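Local coordinates for protein Cfl (Pectobacterium brasiliense, PDB 7A9J) that acts as a coronafacic acid ligase of the ATP-dependent AMP-binding enzyme family, probably activating carboxylic acids for amide formation, at residues 74-79 / 118-123; 97-102 / 183-188; 103-108 / 234-239; 110-115 / 137-142. The protein carries 1 engineered substitution. All coordinates share one frame; numbering follows the deposited sequence.

Contact 1: residues 74-79 / 118-123; sequences RISIHM and SSSCAY
Ile75 and Ser76 pair with Ala122 and Tyr123 as parallel strands of a five-stranded sheet in an alpha/beta fold. Strand 98-101 takes the other edge of 74-78, so the backbone of Ile75 bonds to Val98 and Val100 while Ser76 serves this contact. Ser76 N donates to Ala122 O at 2.9 Å. Arg74 O takes two donors, Cys121 N at 2.9 Å and, more weakly, Ala122 N at 3.4 Å. Just upstream, Ser119 has positive phi and closes helix 108-117 with a Schellman motif. This leaves Ser118 O at the helix end facing Arg74, whose chain, extended from CG to NE, brings NH1 to that oxygen at 2.9 Å. The bond is straight at the hydrogen (161°). The oxygen lies close to the guanidinium plane, yet NH1 stands well above the carbonyl plane. Trp390 gives the same guanidinium a cation-pi partner. On the face that carries Tyr123, Ser76 OG and Ser120 OG share a hydrogen bond of 2.7 Å, while Ser118 OG turns back to the helix carbonyls of Leu114 and Ile115, which share its one proton at most. Farther along, His78 and Tyr123 meet rim to rim with their planes at 65°. CG of His78, anti to the backbone N (chi1 -176°), turns the ring's ND1 edge to Tyr123; each polar atom lies near the other's ring plane, and His78 ND1 hydrogen-bonds Tyr123 OH at 2.9 Å.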
loop_
_atom_site.group_PDB
_atom_site.type_symbol
_atom_site.label_atom_id
_atom_site.label_comp_id
_atom_site.label_asym_id
_atom_site.label_seq_id
_atom_site.Cartn_x
_atom_site.Cartn_y
_atom_site.Cartn_z
ATOM N N ARG A 74 21.564 0.087 13.555
ATOM C CA ARG A 74 20.606 -0.192 12.487
ATOM C C ARG A 74 20.516 -1.699 12.282
ATOM O O ARG A 74 21.523 -2.378 12.147
ATOM C CB ARG A 74 20.998 0.550 11.200
ATOM C CG ARG A 74 21.118 2.049 11.535
ATOM C CD ARG A 74 21.435 2.835 10.357
ATOM N NE ARG A 74 21.526 4.257 10.624
ATOM C CZ ARG A 74 21.850 5.138 9.677
ATOM N NH1 ARG A 74 22.109 4.697 8.450
ATOM N NH2 ARG A 74 21.938 6.439 9.947
ATOM N N ILE A 75 19.292 -2.212 12.254
ATOM C CA ILE A 75 19.035 -3.628 12.098
ATOM C C ILE A 75 18.230 -3.835 10.823
ATOM O O ILE A 75 17.114 -3.315 10.705
ATOM C CB ILE A 75 18.240 -4.181 13.286
ATOM C CG1 ILE A 75 18.923 -3.805 14.591
ATOM C CG2 ILE A 75 18.098 -5.717 13.125
ATOM C CD1 ILE A 75 18.270 -4.541 15.774
ATOM N N SER A 76 18.789 -4.594 9.872
ATOM C CA SER A 76 18.037 -4.975 8.669
ATOM C C SER A 76 17.127 -6.148 9.004
ATOM O O SER A 76 17.551 -7.091 9.666
ATOM C CB SER A 76 18.991 -5.361 7.543
ATOM O OG SER A 76 19.593 -4.209 7.006
ATOM N N ILE A 77 15.871 -6.081 8.562
ATOM C CA ILE A 77 14.871 -7.083 8.896
ATOM C C ILE A 77 14.346 -7.647 7.588
ATOM O O ILE A 77 13.982 -6.894 6.669
ATOM C CB ILE A 77 13.717 -6.489 9.729
ATOM C CG1 ILE A 77 14.264 -5.890 11.030
ATOM C CG2 ILE A 77 12.752 -7.604 10.100
ATOM C CD1 ILE A 77 13.189 -5.279 11.917
ATOM N N HIS A 78 14.266 -8.951 7.519
ATOM C CA HIS A 78 14.097 -9.536 6.184
ATOM C C HIS A 78 13.318 -10.841 6.392
ATOM O O HIS A 78 13.897 -11.910 6.479
ATOM C CB HIS A 78 15.472 -9.743 5.548
ATOM C CG HIS A 78 15.463 -10.242 4.128
ATOM N ND1 HIS A 78 16.362 -11.208 3.695
ATOM C CD2 HIS A 78 14.784 -9.838 3.017
ATOM C CE1 HIS A 78 16.188 -11.419 2.402
ATOM N NE2 HIS A 78 15.271 -10.575 1.956
ATOM N N MET A 79 11.985 -10.739 6.498
ATOM C CA MET A 79 11.197 -11.934 6.788
ATOM C C MET A 79 9.740 -11.786 6.344
ATOM O O MET A 79 9.227 -10.670 6.129
ATOM C CB MET A 79 11.276 -12.295 8.271
ATOM C CG MET A 79 10.663 -11.380 9.209
ATOM S SD MET A 79 10.773 -11.998 10.987
ATOM C CE MET A 79 12.535 -12.301 11.228
ATOM N N SER A 118 22.441 1.087 4.170
ATOM C CA SER A 118 21.863 1.480 5.444
ATOM C C SER A 118 22.879 1.463 6.590
ATOM O O SER A 118 22.550 1.943 7.679
ATOM C CB SER A 118 20.694 0.547 5.825
ATOM O OG SER A 118 21.153 -0.765 6.165
ATOM N N SER A 119 24.088 0.927 6.378
ATOM C CA SER A 119 25.077 0.771 7.449
ATOM C C SER A 119 24.501 -0.056 8.596
ATOM O O SER A 119 24.702 0.241 9.772
ATOM C CB SER A 119 25.582 2.124 7.958
ATOM O OG SER A 119 26.336 2.752 6.947
ATOM N N SER A 120 23.758 -1.096 8.256
ATOM C CA SER A 120 23.240 -1.962 9.298
ATOM C C SER A 120 24.369 -2.693 10.000
ATOM O O SER A 120 25.345 -3.119 9.373
ATOM C CB SER A 120 22.236 -2.964 8.729
ATOM O OG SER A 120 21.047 -2.292 8.307
ATOM N N CYS A 121 24.261 -2.839 11.316
ATOM C CA CYS A 121 25.203 -3.705 12.007
ATOM C C CYS A 121 24.577 -5.006 12.491
ATOM O O CYS A 121 25.277 -5.835 13.096
ATOM C CB CYS A 121 25.865 -2.963 13.174
ATOM S SG CYS A 121 24.737 -2.655 14.514
ATOM N N ALA A 122 23.293 -5.227 12.236
ATOM C CA ALA A 122 22.708 -6.524 12.530
ATOM C C ALA A 122 21.647 -6.846 11.486
ATOM O O ALA A 122 21.102 -5.951 10.842
ATOM C CB ALA A 122 22.109 -6.567 13.949
ATOM N N TYR A 123 21.344 -8.142 11.349
ATOM C CA TYR A 123 20.310 -8.621 10.431
ATOM C C TYR A 123 19.434 -9.636 11.179
ATOM O O TYR A 123 19.955 -10.478 11.914
ATOM C CB TYR A 123 20.996 -9.257 9.202
ATOM C CG TYR A 123 20.121 -10.090 8.322
ATOM C CD1 TYR A 123 19.813 -11.416 8.667
ATOM C CD2 TYR A 123 19.640 -9.590 7.123
ATOM C CE1 TYR A 123 19.029 -12.215 7.846
ATOM C CE2 TYR A 123 18.837 -10.371 6.280
ATOM C CZ TYR A 123 18.522 -11.657 6.640
ATOM O OH TYR A 123 17.766 -12.512 5.855
#

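Contact 2: residues 97-102 / 183-188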
loop_
_atom_site.group_PDB
_atom_site.type_symbol
_atom_site.label_atom_id
_atom_site.label_comp_id
_atom_site.label_asym_id
_atom_site.label_seq_id
_atom_site.Cartn_x
_atom_site.Cartn_y
_atom_site.Cartn_z
ATOM N N ALA A 97 16.622 0.856 18.643
ATOM C CA ALA A 97 17.326 0.376 17.469
ATOM C C ALA A 97 16.515 0.718 16.228
ATOM O O ALA A 97 15.284 0.617 16.213
ATOM C CB ALA A 97 17.583 -1.138 17.545
ATOM N N VAL A 98 17.230 1.168 15.208
ATOM C CA VAL A 98 16.620 1.624 13.959
ATOM C C VAL A 98 16.333 0.409 13.086
ATOM O O VAL A 98 17.249 -0.335 12.720
ATOM C CB VAL A 98 17.578 2.600 13.272
ATOM C CG1 VAL A 98 17.042 3.062 11.893
ATOM C CG2 VAL A 98 17.858 3.763 14.198
ATOM N N PHE A 99 15.068 0.173 12.751
ATOM C CA PHE A 99 14.826 -0.995 11.920
ATOM C C PHE A 99 14.721 -0.626 10.447
ATOM O O PHE A 99 14.243 0.452 10.093
ATOM C CB PHE A 99 13.603 -1.797 12.339
ATOM C CG PHE A 99 12.297 -1.032 12.404
ATOM C CD1 PHE A 99 11.368 -1.170 11.371
ATOM C CD2 PHE A 99 11.965 -0.277 13.526
ATOM C CE1 PHE A 99 10.116 -0.548 11.423
ATOM C CE2 PHE A 99 10.689 0.376 13.597
ATOM C CZ PHE A 99 9.781 0.234 12.502
ATOM N N VAL A 100 15.223 -1.527 9.610
ATOM C CA VAL A 100 15.377 -1.284 8.158
ATOM C C VAL A 100 14.727 -2.469 7.455
ATOM O O VAL A 100 15.389 -3.478 7.190
ATOM C CB VAL A 100 16.850 -1.133 7.734
ATOM C CG1 VAL A 100 16.916 -0.718 6.234
ATOM C CG2 VAL A 100 17.572 -0.125 8.603
ATOM N N PRO A 101 13.432 -2.398 7.145
ATOM C CA PRO A 101 12.758 -3.528 6.522
ATOM C C PRO A 101 13.231 -3.715 5.077
ATOM O O PRO A 101 13.394 -2.742 4.304
ATOM C CB PRO A 101 11.272 -3.146 6.593
ATOM C CG PRO A 101 11.194 -1.897 7.429
ATOM C CD PRO A 101 12.536 -1.278 7.497
ATOM N N LEU A 102 13.537 -4.964 4.734
ATOM C CA LEU A 102 14.021 -5.330 3.398
ATOM C C LEU A 102 12.914 -6.065 2.661
ATOM O O LEU A 102 12.587 -7.204 3.000
ATOM C CB LEU A 102 15.267 -6.212 3.450
ATOM C CG LEU A 102 16.409 -5.601 4.245
ATOM C CD1 LEU A 102 17.580 -6.616 4.389
ATOM C CD2 LEU A 102 16.824 -4.304 3.600
ATOM N N ILE A 183 15.883 8.767 15.635
ATOM C CA ILE A 183 15.542 7.916 14.499
ATOM C C ILE A 183 14.916 6.634 14.976
ATOM O O ILE A 183 15.374 6.002 15.942
ATOM C CB ILE A 183 16.765 7.589 13.631
ATOM C CG1 ILE A 183 17.401 8.858 13.145
ATOM C CG2 ILE A 183 16.351 6.661 12.446
ATOM C CD1 ILE A 183 18.806 8.670 12.656
ATOM N N ALA A 184 13.841 6.251 14.307
ATOM C CA ALA A 184 13.183 4.977 14.534
ATOM C C ALA A 184 13.388 3.962 13.430
ATOM O O ALA A 184 13.537 2.773 13.726
ATOM C CB ALA A 184 11.692 5.195 14.737
ATOM N N SER A 185 13.357 4.383 12.151
ATOM C CA SER A 185 13.405 3.406 11.075
ATOM C C SER A 185 13.833 4.102 9.782
ATOM O O SER A 185 13.896 5.337 9.693
ATOM C CB SER A 185 12.038 2.736 10.890
ATOM O OG SER A 185 11.160 3.707 10.368
ATOM N N ILE A 186 14.256 3.289 8.823
ATOM C CA ILE A 186 14.597 3.779 7.491
ATOM C C ILE A 186 13.814 2.931 6.523
ATOM O O ILE A 186 13.991 1.711 6.500
ATOM C CB ILE A 186 16.103 3.678 7.187
ATOM C CG1 ILE A 186 16.918 4.517 8.145
ATOM C CG2 ILE A 186 16.338 4.237 5.736
ATOM C CD1 ILE A 186 18.454 4.254 8.055
ATOM N N PHE A 187 12.963 3.568 5.711
ATOM C CA PHE A 187 12.080 2.865 4.787
ATOM C C PHE A 187 12.554 3.196 3.379
ATOM O O PHE A 187 12.403 4.343 2.917
ATOM C CB PHE A 187 10.625 3.305 4.984
ATOM C CG PHE A 187 9.978 2.870 6.264
ATOM C CD1 PHE A 187 10.487 1.845 7.079
ATOM C CD2 PHE A 187 8.795 3.490 6.660
ATOM C CE1 PHE A 187 9.826 1.458 8.284
ATOM C CE2 PHE A 187 8.150 3.113 7.791
ATOM C CZ PHE A 187 8.656 2.051 8.644
ATOM N N TYR A 188 13.137 2.207 2.696
ATOM C CA TYR A 188 13.729 2.447 1.383
ATOM C C TYR A 188 12.635 2.426 0.323
ATOM O O TYR A 188 11.793 1.528 0.325
ATOM C CB TYR A 188 14.791 1.402 1.046
ATOM C CG TYR A 188 16.149 1.771 1.602
ATOM C CD1 TYR A 188 16.539 1.277 2.868
ATOM C CD2 TYR A 188 17.008 2.619 0.942
ATOM C CE1 TYR A 188 17.774 1.638 3.416
ATOM C CE2 TYR A 188 18.237 2.969 1.492
ATOM C CZ TYR A 188 18.584 2.462 2.763
ATOM O OH TYR A 188 19.817 2.772 3.333
HETATM O O HOH W 1 13.138 2.024 16.484
HETATM O O HOH W 2 13.540 -0.080 4.295
#
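Phe99 and Ser185 form the single backbone bridge that joins two sheets: strand 98-101 is the border strand of the parallel sheet, strand 183-188 that of a four-stranded antiparallel one, and their directions differ by 15°. Two hydrogen bonds flank the bridge, Phe99 N to Ala184 O (3.2 Å) and Ile186 N to Phe99 O (3.1 Å). Ala184 and Ser185 face Tyr201 on the next strand, a classic beta bulge. Beyond the bridge, water takes over. One molecule donates to Ala97 O and Ala184 O; another donates to Pro101 O and Ile186 O and accepts from Tyr188 N at 2.8 Å.

Phe99 and Phe187 meet on one side. Ser185 CB sits over the centre of the Phe99 ring, 3.7 Å from the centroid, a CH-pi contact made possible by a first torsion (chi1 56°) that tucks CG between the backbone N and carbonyl carbon. Phe99 CE1 then points into the edge of the Phe187 ring, reaching CE1 at 3.7 Å, and Pro101 CG touches that same Phe187 atom.

Aliphatic branches fill the other side: Val98 CG1 meets Ile183 CG2 (3.7 Å) and Ile186 CG1, while Val100 CG1 abuts the edge of Tyr188, whose hydroxyl bonds to His117 ND1. With few direct backbone bonds, the seam relies largely on apolar side chains; water gives the carbonyls of Ala97, Pro101 and Ile186 a donor and Ala184 O a second.

Contact 3: residues 103-108 / 234-239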
loop_
_atom_site.group_PDB
_atom_site.type_symbol
_atom_site.label_atom_id
_atom_site.label_comp_id
_atom_site.label_asym_id
_atom_site.label_seq_id
_atom_site.Cartn_x
_atom_site.Cartn_y
_atom_site.Cartn_z
ATOM N N SER A 103 12.393 -5.423 1.610
ATOM C CA SER A 103 11.222 -5.925 0.928
ATOM C C SER A 103 11.495 -7.313 0.353
ATOM O O SER A 103 12.611 -7.632 -0.065
ATOM C CB SER A 103 10.841 -4.928 -0.213
ATOM O OG SER A 103 10.250 -5.595 -1.303
ATOM N N LEU A 104 10.481 -8.179 0.391
ATOM C CA LEU A 104 10.639 -9.518 -0.145
ATOM C C LEU A 104 10.743 -9.538 -1.665
ATOM O O LEU A 104 11.058 -10.591 -2.223
ATOM C CB LEU A 104 9.481 -10.418 0.300
ATOM C CG LEU A 104 9.128 -10.394 1.803
ATOM C CD1 LEU A 104 8.101 -11.495 2.147
ATOM C CD2 LEU A 104 10.399 -10.520 2.667
ATOM N N LYS A 105 10.477 -8.412 -2.347
ATOM C CA LYS A 105 10.627 -8.337 -3.783
ATOM C C LYS A 105 12.066 -8.086 -4.195
ATOM O O LYS A 105 12.369 -8.262 -5.356
ATOM C CB LYS A 105 9.715 -7.235 -4.364
ATOM C CG LYS A 105 8.277 -7.327 -3.773
ATOM C CD LYS A 105 7.178 -7.064 -4.805
ATOM C CE LYS A 105 5.799 -7.308 -4.180
ATOM N NZ LYS A 105 5.680 -8.677 -3.568
ATOM N N LEU A 106 12.955 -7.731 -3.264
ATOM C CA LEU A 106 14.346 -7.473 -3.583
ATOM C C LEU A 106 15.109 -8.741 -3.951
ATOM O O LEU A 106 15.004 -9.768 -3.272
ATOM C CB LEU A 106 15.043 -6.799 -2.414
ATOM C CG LEU A 106 14.460 -5.476 -1.922
ATOM C CD1 LEU A 106 15.148 -5.122 -0.627
ATOM C CD2 LEU A 106 14.651 -4.410 -2.959
ATOM N N SER A 107 15.901 -8.651 -5.023
ATOM C CA SER A 107 16.893 -9.677 -5.333
ATOM C C SER A 107 17.983 -9.731 -4.247
ATOM O O SER A 107 18.111 -8.837 -3.403
ATOM C CB SER A 107 17.550 -9.404 -6.681
ATOM O OG SER A 107 18.471 -8.323 -6.572
ATOM N N ALA A 108 18.774 -10.812 -4.281
ATOM C CA ALA A 108 19.885 -10.956 -3.338
ATOM C C ALA A 108 20.897 -9.809 -3.459
ATOM O O ALA A 108 21.399 -9.303 -2.451
ATOM C CB ALA A 108 20.574 -12.307 -3.566
ATOM N N LEU A 234 -3.230 -7.485 3.220
ATOM C CA LEU A 234 -2.693 -8.409 2.242
ATOM C C LEU A 234 -1.307 -7.978 1.753
ATOM O O LEU A 234 -0.611 -8.784 1.117
ATOM C CB LEU A 234 -3.649 -8.512 1.042
ATOM C CG LEU A 234 -4.989 -9.112 1.500
ATOM C CD1 LEU A 234 -5.977 -9.032 0.358
ATOM C CD2 LEU A 234 -4.815 -10.583 1.908
ATOM N N VAL A 235 -0.882 -6.763 2.075
ATOM C CA VAL A 235 0.453 -6.323 1.686
ATOM C C VAL A 235 1.428 -6.895 2.729
ATOM O O VAL A 235 1.092 -6.900 3.897
ATOM C CB VAL A 235 0.477 -4.802 1.696
ATOM C CG1 VAL A 235 1.904 -4.321 1.587
ATOM C CG2 VAL A 235 -0.419 -4.264 0.476
ATOM N N ASP A 236 2.586 -7.392 2.300
ATOM C CA ASP A 236 3.542 -7.959 3.253
ATOM C C ASP A 236 3.798 -7.043 4.436
ATOM O O ASP A 236 3.956 -5.822 4.299
ATOM C CB ASP A 236 4.908 -8.255 2.595
ATOM C CG ASP A 236 4.845 -9.212 1.416
ATOM O OD1 ASP A 236 3.932 -10.060 1.322
ATOM O OD2 ASP A 236 5.771 -9.135 0.591
ATOM N N LEU A 237 3.952 -7.680 5.623
ATOM C CA LEU A 237 4.212 -6.927 6.844
ATOM C C LEU A 237 5.585 -6.261 6.837
ATOM O O LEU A 237 5.831 -5.351 7.625
ATOM C CB LEU A 237 4.079 -7.891 8.067
ATOM C CG LEU A 237 4.345 -7.289 9.451
ATOM C CD1 LEU A 237 3.475 -6.063 9.742
ATOM C CD2 LEU A 237 4.088 -8.483 10.456
ATOM N N ILE A 238 6.464 -6.663 5.932
ATOM C CA ILE A 238 7.743 -5.973 5.760
ATOM C C ILE A 238 7.561 -4.649 5.023
ATOM O O ILE A 238 8.477 -3.834 4.992
ATOM C CB ILE A 238 8.701 -6.943 5.049
ATOM C CG1 ILE A 238 10.181 -6.719 5.444
ATOM C CG2 ILE A 238 8.595 -6.819 3.547
ATOM C CD1 ILE A 238 10.525 -7.025 6.933
ATOM N N SER A 239 6.394 -4.404 4.485
ATOM C CA SER A 239 6.196 -3.165 3.672
ATOM C C SER A 239 5.617 -2.040 4.540
ATOM O O SER A 239 4.733 -2.276 5.360
ATOM C CB SER A 239 5.244 -3.478 2.532
ATOM O OG SER A 239 5.130 -2.333 1.678
HETATM O O HOH W 3 7.848 -7.404 0.386
HETATM O O HOH W 4 3.145 -9.483 -1.602
#
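The carboxylate of Asp236 is the flat group that meets Leu104. Leu104 CD1 stands over one side of its plane, almost directly above OD2 at 3.7 Å, with CG of the leucine nearly as close. Lys105 NZ and the water it shares with OD1 lie on the opposite side. At the carboxylate edge, practically in its plane, a second water donates to Asp236 OD2 and accepts from Leu104 N, both at 2.7 Å, and so ties the backbone of one loop to the side chain of the other. The first donates to OD1 and accepts only weakly from Lys105 NZ. That ammonium nitrogen, Lys105 NZ, stops 4.2 Å from Asp236 OD2, too far for a salt bridge, though the opposite charges probably attract. A bend at chi2 (-140°) and another at the end of the lysine chain fold NZ back toward the aspartate.

Both loops follow a strand of the alpha/beta core and lead into a helix, 108-117 and 240-251 respectively, and each makes a type I turn. In Ser103-Leu106 the turn is reinforced by an ST turn, with Lys105 N donating to Ser103 OG at 3.0 Å. Ser107 then starts the helix: its hydroxyl caps a backbone N of the first turn while Glu110 OE1 takes the N-H of Ser107, as in a capping box. In Asp236-Ser239 the turn closes through Ser239 N and Asp236 O. Beside these bridges, Ile238 CG2 rests against Ser103 CA at 3.8 Å and against CG of Leu104; Leu85 and Tyr89 of helix 83-95 cover the isoleucine.

Contact 4: residues 110-115 / 137-142; sequences EVKNLI and IESCTM
Lys112 and Ile137 bring their backbones closest, with the CA atoms 6.1 Å apart. The 110-115 segment is regular helix, holding bonds such as Ile115 N to Val111 O. Opposite it, helix 134-138 runs out, and Cys140 N turns back to Ile137 O at 3.0 Å, so Ser139 and Cys140 swing round toward the first helix. Cys140 SG meets that helix between two side chains one turn apart: Ile115 CG2 at 3.6 Å and Lys112 CG at 3.9 Å. Ile115 also extends CD1 to Ile137 CG1, 3.9 Å away, the two isoleucines crossing at about a right angle. Ile115 has CG1 anti to the carbonyl carbon (chi1 -72°), which leaves CG2 anti to the backbone N; CG2 goes to the cysteine and the CG1-CD1 arm to Ile137.

In the alpha/beta fold, helix 108-117 links parallel strands 98-101 and 122-125, and helix 134-138 belongs to the connection from 122-125 on to 145-148. Both isoleucines rest on Tyr123, so the consecutive connections pack together over the same face of the sheet.

At the outer margin Lys112 stretches out with CG anti to its N and the rest of the chain extended. Lys112 NZ comes within 2.9 Å of Ser139 OG in a weak hydrogen bond, with Lys112 CE almost as near to that oxygen. The serine hydroxyl has its stronger partner in Glu136 O, a carbonyl of the last helical turn.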
loop_
_atom_site.group_PDB
_atom_site.type_symbol
_atom_site.label_atom_id
_atom_site.label_comp_id
_atom_site.label_asym_id
_atom_site.label_seq_id
_atom_site.Cartn_x
_atom_site.Cartn_y
_atom_site.Cartn_z
ATOM N N GLU A 110 20.214 -6.830 -4.430
ATOM C CA GLU A 110 19.557 -5.627 -3.941
ATOM C C GLU A 110 19.486 -5.615 -2.428
ATOM O O GLU A 110 19.611 -4.558 -1.791
ATOM C CB GLU A 110 18.159 -5.538 -4.536
ATOM C CG GLU A 110 18.229 -5.032 -6.010
ATOM C CD GLU A 110 16.961 -5.302 -6.797
ATOM O OE1 GLU A 110 16.067 -6.002 -6.289
ATOM O OE2 GLU A 110 16.857 -4.820 -7.943
ATOM N N VAL A 111 19.233 -6.780 -1.841
ATOM C CA VAL A 111 19.235 -6.902 -0.386
ATOM C C VAL A 111 20.605 -6.537 0.162
ATOM O O VAL A 111 20.719 -5.729 1.082
ATOM C CB VAL A 111 18.837 -8.329 0.008
ATOM C CG1 VAL A 111 19.153 -8.564 1.524
ATOM C CG2 VAL A 111 17.359 -8.549 -0.286
ATOM N N LYS A 112 21.667 -7.090 -0.445
ATOM C CA LYS A 112 23.011 -6.738 -0.012
ATOM C C LYS A 112 23.259 -5.236 -0.127
ATOM O O LYS A 112 23.784 -4.608 0.803
ATOM C CB LYS A 112 24.032 -7.527 -0.813
ATOM C CG LYS A 112 25.499 -7.152 -0.465
ATOM C CD LYS A 112 26.534 -8.115 -1.030
ATOM C CE LYS A 112 27.858 -7.983 -0.263
ATOM N NZ LYS A 112 28.991 -8.564 -1.058
ATOM N N ASN A 113 22.836 -4.633 -1.241
ATOM C CA ASN A 113 23.020 -3.192 -1.401
ATOM C C ASN A 113 22.365 -2.401 -0.272
ATOM O O ASN A 113 22.972 -1.459 0.260
ATOM C CB ASN A 113 22.474 -2.720 -2.745
ATOM C CG ASN A 113 22.728 -1.236 -2.951
ATOM O OD1 ASN A 113 23.874 -0.792 -2.914
ATOM N ND2 ASN A 113 21.663 -0.458 -3.101
ATOM N N LEU A 114 21.129 -2.763 0.120
ATOM C CA LEU A 114 20.474 -2.038 1.211
ATOM C C LEU A 114 21.128 -2.302 2.562
ATOM O O LEU A 114 21.185 -1.406 3.407
ATOM C CB LEU A 114 18.985 -2.389 1.292
ATOM C CG LEU A 114 18.208 -1.866 0.076
ATOM C CD1 LEU A 114 16.706 -1.850 0.424
ATOM C CD2 LEU A 114 18.681 -0.484 -0.411
ATOM N N ILE A 115 21.555 -3.534 2.823
ATOM C CA ILE A 115 22.240 -3.783 4.092
ATOM C C ILE A 115 23.466 -2.901 4.196
ATOM O O ILE A 115 23.725 -2.289 5.244
ATOM C CB ILE A 115 22.610 -5.270 4.220
ATOM C CG1 ILE A 115 21.336 -6.089 4.457
ATOM C CG2 ILE A 115 23.605 -5.513 5.386
ATOM C CD1 ILE A 115 21.633 -7.599 4.436
ATOM N N ILE A 137 24.352 -11.892 2.484
ATOM C CA ILE A 137 24.207 -11.365 3.839
ATOM C C ILE A 137 25.502 -11.590 4.620
ATOM O O ILE A 137 26.063 -10.665 5.228
ATOM C CB ILE A 137 22.994 -12.008 4.521
ATOM C CG1 ILE A 137 21.682 -11.477 3.938
ATOM C CG2 ILE A 137 22.998 -11.665 6.071
ATOM C CD1 ILE A 137 20.562 -12.488 4.120
ATOM N N GLU A 138 26.053 -12.787 4.523
ATOM C CA GLU A 138 27.219 -13.114 5.333
ATOM C C GLU A 138 28.483 -12.436 4.853
ATOM O O GLU A 138 29.484 -12.462 5.578
ATOM C CB GLU A 138 27.411 -14.632 5.397
ATOM C CG GLU A 138 26.257 -15.260 6.184
ATOM C CD GLU A 138 26.400 -16.775 6.441
ATOM O OE1 GLU A 138 26.991 -17.504 5.593
ATOM O OE2 GLU A 138 25.903 -17.243 7.511
ATOM N N SER A 139 28.470 -11.838 3.667
ATOM C CA SER A 139 29.632 -11.102 3.198
ATOM C C SER A 139 29.551 -9.608 3.532
ATOM O O SER A 139 30.445 -8.849 3.131
ATOM C CB SER A 139 29.799 -11.306 1.687
ATOM O OG SER A 139 28.738 -10.660 0.994
ATOM N N CYS A 140 28.528 -9.178 4.276
ATOM C CA CYS A 140 28.382 -7.791 4.732
ATOM C C CYS A 140 29.168 -7.619 6.025
ATOM O O CYS A 140 28.682 -7.942 7.107
ATOM C CB CYS A 140 26.915 -7.439 4.931
ATOM S SG CYS A 140 25.959 -7.329 3.376
ATOM N N THR A 141 30.377 -7.079 5.928
ATOM C CA THR A 141 31.276 -7.223 7.065
ATOM C C THR A 141 30.911 -6.325 8.225
ATOM O O THR A 141 31.446 -6.516 9.327
ATOM C CB THR A 141 32.718 -6.947 6.645
ATOM O OG1 THR A 141 32.814 -5.605 6.157
ATOM C CG2 THR A 141 33.131 -7.941 5.578
ATOM N N MET A 142 30.027 -5.355 8.005
ATOM C CA MET A 142 29.515 -4.535 9.081
ATOM C C MET A 142 28.501 -5.277 9.952
ATOM O O MET A 142 28.226 -4.818 11.071
ATOM C CB MET A 142 28.902 -3.272 8.485
ATOM C CG MET A 142 28.595 -2.200 9.469
ATOM S SD MET A 142 28.517 -0.571 8.688
ATOM C CE MET A 142 28.022 0.398 10.116
#

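Overall arrangement
Contacts 1 and 2 share the parallel sheet: strand 98-101 lies beside 74-78, with Ile75 N to Val98 O and Ile77 O to Leu102 N both at 2.8 Å, and their centres are about 8 Å apart. Contact 4, its centre about 9 Å from that of contact 1, covers the sheet through helix 108-117; Leu102 of contact 2 packs on Val111, Leu114 and Ile115. Contact 3 lies at the ends of the strands, where Ile238 touches Pro101. The ligand pocket is approached from contacts 2 and 3: the side chain of Phe187 is about 6 Å from the bound indene carboxylic acid and that of Ser103 about 10 Å, while pocket residues Pro240 and Trp241 directly follow segment 234-239.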